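Local coordinates for protein membrane-bound protease PH1510 (Pyrococcus horikoshii, PDB 6M4B) that cleaves proteins, among them (in vitro) a stomatin homolog, preferentially near hydrophobic or aromatic residues, through a serine protease domain of the ClpP/crotonase clan, at residues 63-71 with 187-198; 81-89 with 101-109. The protein carries 1 engineered substitution. All coordinates share one frame; numbering follows the deposited sequence.

The two contacts lie on opposite sides of the protease domain's centre, their own centres about 21 Å apart. Contact 2 is nested along the chain inside the long excursion that contact 1 closes. Contact 1 joins the turn between helix 53-64 and strand 70-74 of the six-stranded parallel sheet to the late loop 187-198. From strand 70-74 the chain runs on to strand 80-82, which pairs in parallel with strand 102-104 in contact 2, and helix 84-90, which lies across that strand. The two contacts meet where Ile63 CD1 lies 4.0 Å from Ile88 CG2. Contact 2 thus shapes the nucleophile site, while contact 1 packs the late loop on the turn that leads into the sheet.

Contact 1 (63-71 with 187-198); sequences IQQSKIPVI and TKIPVNGRYVTL
Pro69 is the apolar knob of this contact, setting its ring among three side chains of loop 187-198. Leu198 runs alongside it, pointing the other way, with Leu198 CD2 lying 3.8 Å from Pro69 CG. Thr187 comes in roughly perpendicular to it and offers its methyl, CG2 standing 3.9 Å from Pro69 CB, while Val191 CG2 adds a looser touch. A threonine suits this spot because its two branches divide the work: OG1, held between the backbone N and the carbonyl carbon (chi1 54°), donates a 2.9 Å hydrogen bond to Ile189 O, and the methyl is left to face the proline. Val191 is likewise two-sided. With CG1 anti to its backbone N (chi1 178°), that methyl presses on the peptide after Lys67, 3.1 Å from Lys67 O. Next to it, Asn192 takes the positive phi of a type I' turn, and its ND2 lies against the aliphatic Lys67 CG at 3.6 Å. No direct hydrogen bond crosses the contact; instead one water donates to both Gln64 O, at 2.6 Å, and Pro190 O. Ser66 braces its own turn, OG donating in the carbonyl plane to Ile68 O. Helix 21-36 lies against Ser66 and Ile68, strand 41-47 pairs with Pro69 and Ile71, and helix 123-139 packs on Gln64, whose other neighbours include Tyr128 of the second subunit.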
# COMPACT_ATOMS: atom_id res chain seq x y z
N ILE A 63 -1.16 -9.91 0.62
CA ILE A 63 -0.31 -10.43 1.69
C ILE A 63 -0.46 -9.59 2.96
O ILE A 63 -0.64 -10.15 4.05
CB ILE A 63 1.13 -10.50 1.22
CG1 ILE A 63 1.24 -11.59 0.14
CG2 ILE A 63 2.09 -10.77 2.38
CD1 ILE A 63 2.49 -11.55 -0.66
N GLN A 64 -0.48 -8.27 2.84
CA GLN A 64 -0.56 -7.44 4.01
C GLN A 64 -1.86 -7.62 4.80
O GLN A 64 -1.85 -7.43 6.00
CB GLN A 64 -0.37 -5.97 3.66
CG GLN A 64 1.08 -5.60 3.33
CD GLN A 64 1.21 -4.13 2.90
OE1 GLN A 64 0.29 -3.57 2.28
NE2 GLN A 64 2.35 -3.51 3.22
N GLN A 65 -2.97 -7.88 4.11
CA GLN A 65 -4.28 -8.11 4.74
C GLN A 65 -4.50 -9.59 5.11
O GLN A 65 -5.53 -9.93 5.62
CB GLN A 65 -5.45 -7.69 3.80
CG GLN A 65 -5.45 -6.27 3.22
CD GLN A 65 -5.76 -5.19 4.24
OE1 GLN A 65 -5.09 -5.07 5.26
NE2 GLN A 65 -6.76 -4.38 3.95
N SER A 66 -3.56 -10.46 4.75
CA SER A 66 -3.67 -11.88 5.03
C SER A 66 -3.95 -12.12 6.49
O SER A 66 -3.34 -11.51 7.34
CB SER A 66 -2.40 -12.66 4.61
OG SER A 66 -2.56 -14.05 4.89
N LYS A 67 -4.87 -13.01 6.79
CA LYS A 67 -5.14 -13.35 8.19
C LYS A 67 -4.16 -14.35 8.73
O LYS A 67 -4.20 -14.63 9.90
CB LYS A 67 -6.57 -13.88 8.35
CG LYS A 67 -7.61 -12.80 8.07
CD LYS A 67 -9.03 -13.34 7.96
CE LYS A 67 -9.99 -12.21 7.57
NZ LYS A 67 -11.29 -12.71 7.06
N ILE A 68 -3.31 -14.92 7.87
CA ILE A 68 -2.23 -15.80 8.32
C ILE A 68 -0.89 -15.33 7.77
O ILE A 68 -0.83 -14.67 6.74
CB ILE A 68 -2.47 -17.26 7.89
CG1 ILE A 68 -2.39 -17.40 6.39
CG2 ILE A 68 -3.83 -17.74 8.41
CD1 ILE A 68 -2.48 -18.83 5.94
N PRO A 69 0.19 -15.68 8.47
CA PRO A 69 1.51 -15.34 7.93
C PRO A 69 1.78 -15.94 6.53
O PRO A 69 1.51 -17.09 6.31
CB PRO A 69 2.47 -15.94 8.98
CG PRO A 69 1.65 -16.04 10.25
CD PRO A 69 0.27 -16.30 9.82
N VAL A 70 2.26 -15.11 5.62
CA VAL A 70 2.79 -15.47 4.31
C VAL A 70 4.33 -15.38 4.29
O VAL A 70 4.93 -14.30 4.53
CB VAL A 70 2.26 -14.53 3.22
CG1 VAL A 70 2.67 -15.03 1.82
CG2 VAL A 70 0.76 -14.42 3.33
N ILE A 71 4.97 -16.49 3.98
CA ILE A 71 6.42 -16.59 3.92
C ILE A 71 6.74 -16.67 2.43
O ILE A 71 6.23 -17.54 1.73
CB ILE A 71 6.93 -17.81 4.69
CG1 ILE A 71 6.55 -17.66 6.16
CG2 ILE A 71 8.44 -17.93 4.54
CD1 ILE A 71 6.85 -18.86 7.02
N THR A 187 6.67 -12.54 12.99
CA THR A 187 6.42 -12.02 11.68
C THR A 187 7.00 -10.61 11.65
O THR A 187 7.03 -9.92 12.66
CB THR A 187 4.92 -11.99 11.34
OG1 THR A 187 4.19 -11.29 12.36
CG2 THR A 187 4.40 -13.40 11.22
N LYS A 188 7.47 -10.19 10.50
CA LYS A 188 8.10 -8.89 10.42
C LYS A 188 7.10 -7.77 10.19
O LYS A 188 7.41 -6.63 10.41
CB LYS A 188 9.18 -8.86 9.31
CG LYS A 188 10.40 -9.74 9.55
CD LYS A 188 11.06 -9.69 10.92
CE LYS A 188 11.55 -8.33 11.39
NZ LYS A 188 12.76 -7.90 10.67
N ILE A 189 5.91 -8.12 9.75
CA ILE A 189 4.80 -7.18 9.63
C ILE A 189 3.64 -7.79 10.44
O ILE A 189 3.63 -8.99 10.71
CB ILE A 189 4.37 -6.90 8.17
CG1 ILE A 189 3.97 -8.19 7.44
CG2 ILE A 189 5.47 -6.22 7.40
CD1 ILE A 189 3.36 -7.97 6.05
N PRO A 190 2.69 -6.98 10.87
CA PRO A 190 1.57 -7.52 11.65
C PRO A 190 0.66 -8.47 10.86
O PRO A 190 0.61 -8.44 9.63
CB PRO A 190 0.78 -6.25 12.08
CG PRO A 190 1.65 -5.09 11.76
CD PRO A 190 2.56 -5.53 10.64
N VAL A 191 -0.00 -9.34 11.58
CA VAL A 191 -1.12 -10.17 11.07
C VAL A 191 -2.28 -9.65 11.89
O VAL A 191 -2.22 -9.77 13.13
CB VAL A 191 -0.88 -11.68 11.33
CG1 VAL A 191 -2.05 -12.53 10.83
CG2 VAL A 191 0.39 -12.12 10.66
N ASN A 192 -3.25 -8.98 11.22
CA ASN A 192 -4.36 -8.19 11.89
C ASN A 192 -3.93 -7.53 13.20
O ASN A 192 -4.45 -7.86 14.27
CB ASN A 192 -5.61 -9.06 12.16
CG ASN A 192 -6.24 -9.60 10.88
OD1 ASN A 192 -6.59 -8.87 9.91
ND2 ASN A 192 -6.43 -10.91 10.87
N GLY A 193 -2.92 -6.68 13.10
CA GLY A 193 -2.46 -5.84 14.20
C GLY A 193 -1.51 -6.44 15.22
O GLY A 193 -1.07 -5.72 16.13
N ARG A 194 -1.17 -7.73 15.09
CA ARG A 194 -0.24 -8.39 16.03
C ARG A 194 0.97 -8.99 15.30
O ARG A 194 0.83 -9.64 14.25
CB ARG A 194 -0.92 -9.55 16.78
CG ARG A 194 -2.19 -9.28 17.58
CD ARG A 194 -2.20 -10.08 18.87
NE ARG A 194 -1.07 -9.69 19.75
CZ ARG A 194 -0.42 -10.48 20.62
NH1 ARG A 194 -0.75 -11.77 20.77
NH2 ARG A 194 0.59 -9.99 21.34
N TYR A 195 2.13 -8.90 15.91
CA TYR A 195 3.28 -9.60 15.43
C TYR A 195 3.29 -11.02 16.02
O TYR A 195 3.84 -11.26 17.09
CB TYR A 195 4.53 -8.82 15.77
CG TYR A 195 4.59 -7.45 15.14
CD1 TYR A 195 5.20 -7.27 13.88
CD2 TYR A 195 4.08 -6.34 15.79
CE1 TYR A 195 5.28 -6.02 13.28
CE2 TYR A 195 4.19 -5.07 15.22
CZ TYR A 195 4.77 -4.93 13.95
OH TYR A 195 4.84 -3.73 13.37
N VAL A 196 2.77 -11.96 15.23
CA VAL A 196 2.63 -13.37 15.59
C VAL A 196 3.96 -14.10 15.66
O VAL A 196 4.79 -13.93 14.79
CB VAL A 196 1.69 -14.07 14.54
CG1 VAL A 196 1.64 -15.56 14.75
CG2 VAL A 196 0.27 -13.53 14.67
N THR A 197 4.16 -14.94 16.67
CA THR A 197 5.33 -15.83 16.75
C THR A 197 5.04 -17.12 15.99
O THR A 197 4.05 -17.74 16.23
CB THR A 197 5.74 -16.10 18.22
OG1 THR A 197 6.11 -14.87 18.84
CG2 THR A 197 6.97 -17.07 18.31
N LEU A 198 5.89 -17.50 15.04
CA LEU A 198 5.63 -18.66 14.21
C LEU A 198 5.92 -19.93 15.03
O LEU A 198 6.95 -20.03 15.72
CB LEU A 198 6.50 -18.65 12.96
CG LEU A 198 6.25 -17.49 11.99
CD1 LEU A 198 7.35 -17.42 10.96
CD2 LEU A 198 4.90 -17.63 11.33
O HOH W 1 0.09 -6.67 7.51

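Contact 2 (81-89 with 101-109); sequences AAAAGTYIA and TSIGACRPI. Engineered in segment 81-89: Ala83 (natural residue Ser).
Cys106 turns its thiol into the hollow beside the first turn of helix 84-90, where SG lies 3.5 Å from Thr86 CB, and Cys106 CB lies 4.1 Å from Tyr87 CE1, oblique to the ring. Small residues let the chains close in: Ala81 and Ala82 pair in parallel with Ile103 and Gly104, and the positive phi of Gly104 is one that a side chain would obstruct. The longer Ile103 fills the groove under the helix, CG1 anti to its backbone N (chi1 -174°), which carries CD1 to 4.1 Å from Ala89 CB. Thr86 is the polar bump between them: OG1 donates to Ala81 O at 2.7 Å and weakly accepts from Gly104 N, while its methyl leans on Cys106 SG. A valine here would probably keep the packing but leave Ala81 O without its hydroxyl donor and deprive Gly104 N of one of its two weak acceptors. Ala83, engineered in place of the nucleophilic serine, donates its N-H to Gly104 O at 3.0 Å. A water links Tyr87 OH with Cys106 O. Parallel backbone bonding, reinforced by the Thr86 hydroxyl and packed with apolar side chains and a thiol, thus holds the nucleophile position beside the start of the substrate-binding segment.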
# COMPACT_ATOMS: atom_id res chain seq x y z
N ALA A 81 13.92 -13.61 -7.04
CA ALA A 81 12.75 -12.75 -6.80
C ALA A 81 13.23 -11.39 -7.24
O ALA A 81 13.69 -10.57 -6.44
CB ALA A 81 12.36 -12.75 -5.33
N ALA A 82 13.24 -11.21 -8.55
CA ALA A 82 13.83 -10.02 -9.17
C ALA A 82 12.71 -9.04 -9.45
O ALA A 82 11.56 -9.43 -9.63
CB ALA A 82 14.62 -10.38 -10.44
N ALA A 83 13.06 -7.77 -9.47
CA ALA A 83 12.16 -6.71 -9.93
C ALA A 83 10.86 -6.74 -9.14
O ALA A 83 10.95 -6.71 -7.92
CB ALA A 83 11.96 -6.79 -11.46
N ALA A 84 9.68 -6.80 -9.77
CA ALA A 84 8.43 -6.88 -9.01
C ALA A 84 8.44 -7.94 -7.90
O ALA A 84 7.78 -7.77 -6.88
CB ALA A 84 7.27 -7.14 -9.92
N GLY A 85 9.20 -9.01 -8.10
CA GLY A 85 9.30 -10.09 -7.14
C GLY A 85 9.94 -9.67 -5.82
O GLY A 85 9.63 -10.27 -4.78
N THR A 86 10.87 -8.70 -5.87
CA THR A 86 11.52 -8.21 -4.69
C THR A 86 10.53 -7.56 -3.73
O THR A 86 10.62 -7.78 -2.52
CB THR A 86 12.58 -7.23 -5.08
OG1 THR A 86 13.55 -7.91 -5.90
CG2 THR A 86 13.28 -6.66 -3.90
N TYR A 87 9.56 -6.82 -4.29
CA TYR A 87 8.54 -6.13 -3.54
C TYR A 87 7.58 -7.13 -2.87
O TYR A 87 7.18 -6.91 -1.74
CB TYR A 87 7.70 -5.19 -4.45
CG TYR A 87 8.45 -4.02 -5.12
CD1 TYR A 87 9.24 -4.21 -6.26
CD2 TYR A 87 8.28 -2.71 -4.67
CE1 TYR A 87 9.87 -3.14 -6.88
CE2 TYR A 87 8.87 -1.65 -5.31
CZ TYR A 87 9.65 -1.87 -6.42
OH TYR A 87 10.25 -0.84 -7.02
N ILE A 88 7.24 -8.21 -3.56
CA ILE A 88 6.39 -9.26 -2.99
C ILE A 88 7.09 -9.82 -1.76
O ILE A 88 6.49 -9.90 -0.70
CB ILE A 88 6.11 -10.37 -4.05
CG1 ILE A 88 5.27 -9.82 -5.22
CG2 ILE A 88 5.35 -11.57 -3.46
CD1 ILE A 88 5.23 -10.71 -6.46
N ALA A 89 8.38 -10.11 -1.89
CA ALA A 89 9.17 -10.54 -0.77
C ALA A 89 9.23 -9.51 0.37
O ALA A 89 8.85 -9.86 1.52
CB ALA A 89 10.57 -10.88 -1.21
N THR A 101 20.29 -18.47 -4.96
CA THR A 101 19.16 -17.68 -5.47
C THR A 101 19.54 -16.23 -5.43
O THR A 101 20.61 -15.86 -4.98
CB THR A 101 17.84 -17.91 -4.68
OG1 THR A 101 18.04 -17.61 -3.30
CG2 THR A 101 17.35 -19.33 -4.86
N SER A 102 18.65 -15.39 -5.92
CA SER A 102 18.97 -13.98 -6.10
C SER A 102 17.77 -13.11 -5.70
O SER A 102 16.61 -13.46 -5.94
CB SER A 102 19.31 -13.76 -7.57
OG SER A 102 19.79 -12.47 -7.75
N ILE A 103 18.03 -11.95 -5.13
CA ILE A 103 16.93 -10.98 -4.87
C ILE A 103 17.37 -9.57 -5.30
O ILE A 103 18.54 -9.23 -5.21
CB ILE A 103 16.48 -11.03 -3.38
CG1 ILE A 103 15.26 -10.14 -3.14
CG2 ILE A 103 17.61 -10.63 -2.45
CD1 ILE A 103 14.57 -10.46 -1.84
N GLY A 104 16.44 -8.76 -5.77
CA GLY A 104 16.77 -7.39 -6.14
C GLY A 104 16.71 -7.13 -7.64
O GLY A 104 15.89 -7.75 -8.36
N ALA A 105 17.53 -6.18 -8.08
CA ALA A 105 17.51 -5.68 -9.46
C ALA A 105 16.16 -5.14 -9.81
O ALA A 105 15.39 -5.76 -10.59
CB ALA A 105 17.94 -6.79 -10.46
N CYS A 106 15.82 -3.98 -9.25
CA CYS A 106 14.46 -3.39 -9.49
C CYS A 106 14.47 -2.02 -10.20
O CYS A 106 13.50 -1.24 -10.02
CB CYS A 106 13.75 -3.23 -8.12
SG CYS A 106 13.86 -4.68 -7.09
N ARG A 107 15.54 -1.69 -10.92
CA ARG A 107 15.56 -0.45 -11.68
C ARG A 107 14.31 -0.44 -12.55
O ARG A 107 14.14 -1.36 -13.35
CB ARG A 107 16.79 -0.28 -12.56
CG ARG A 107 16.91 1.18 -13.00
CD ARG A 107 18.06 1.40 -13.97
NE ARG A 107 19.39 1.01 -13.48
CZ ARG A 107 20.07 1.64 -12.51
NH1 ARG A 107 19.54 2.67 -11.87
NH2 ARG A 107 21.28 1.20 -12.16
N PRO A 108 13.39 0.53 -12.33
CA PRO A 108 12.15 0.52 -13.13
C PRO A 108 12.45 0.98 -14.55
O PRO A 108 13.05 2.06 -14.76
CB PRO A 108 11.20 1.48 -12.37
CG PRO A 108 12.09 2.31 -11.52
CD PRO A 108 13.45 1.68 -11.41
N ILE A 109 12.12 0.11 -15.49
CA ILE A 109 12.34 0.34 -16.91
C ILE A 109 11.05 0.13 -17.72
O ILE A 109 10.19 -0.65 -17.34
CB ILE A 109 13.44 -0.59 -17.45
CG1 ILE A 109 12.95 -2.06 -17.53
CG2 ILE A 109 14.72 -0.37 -16.66
CD1 ILE A 109 13.96 -3.05 -18.07
O HOH W 2 10.80 -1.32 -9.86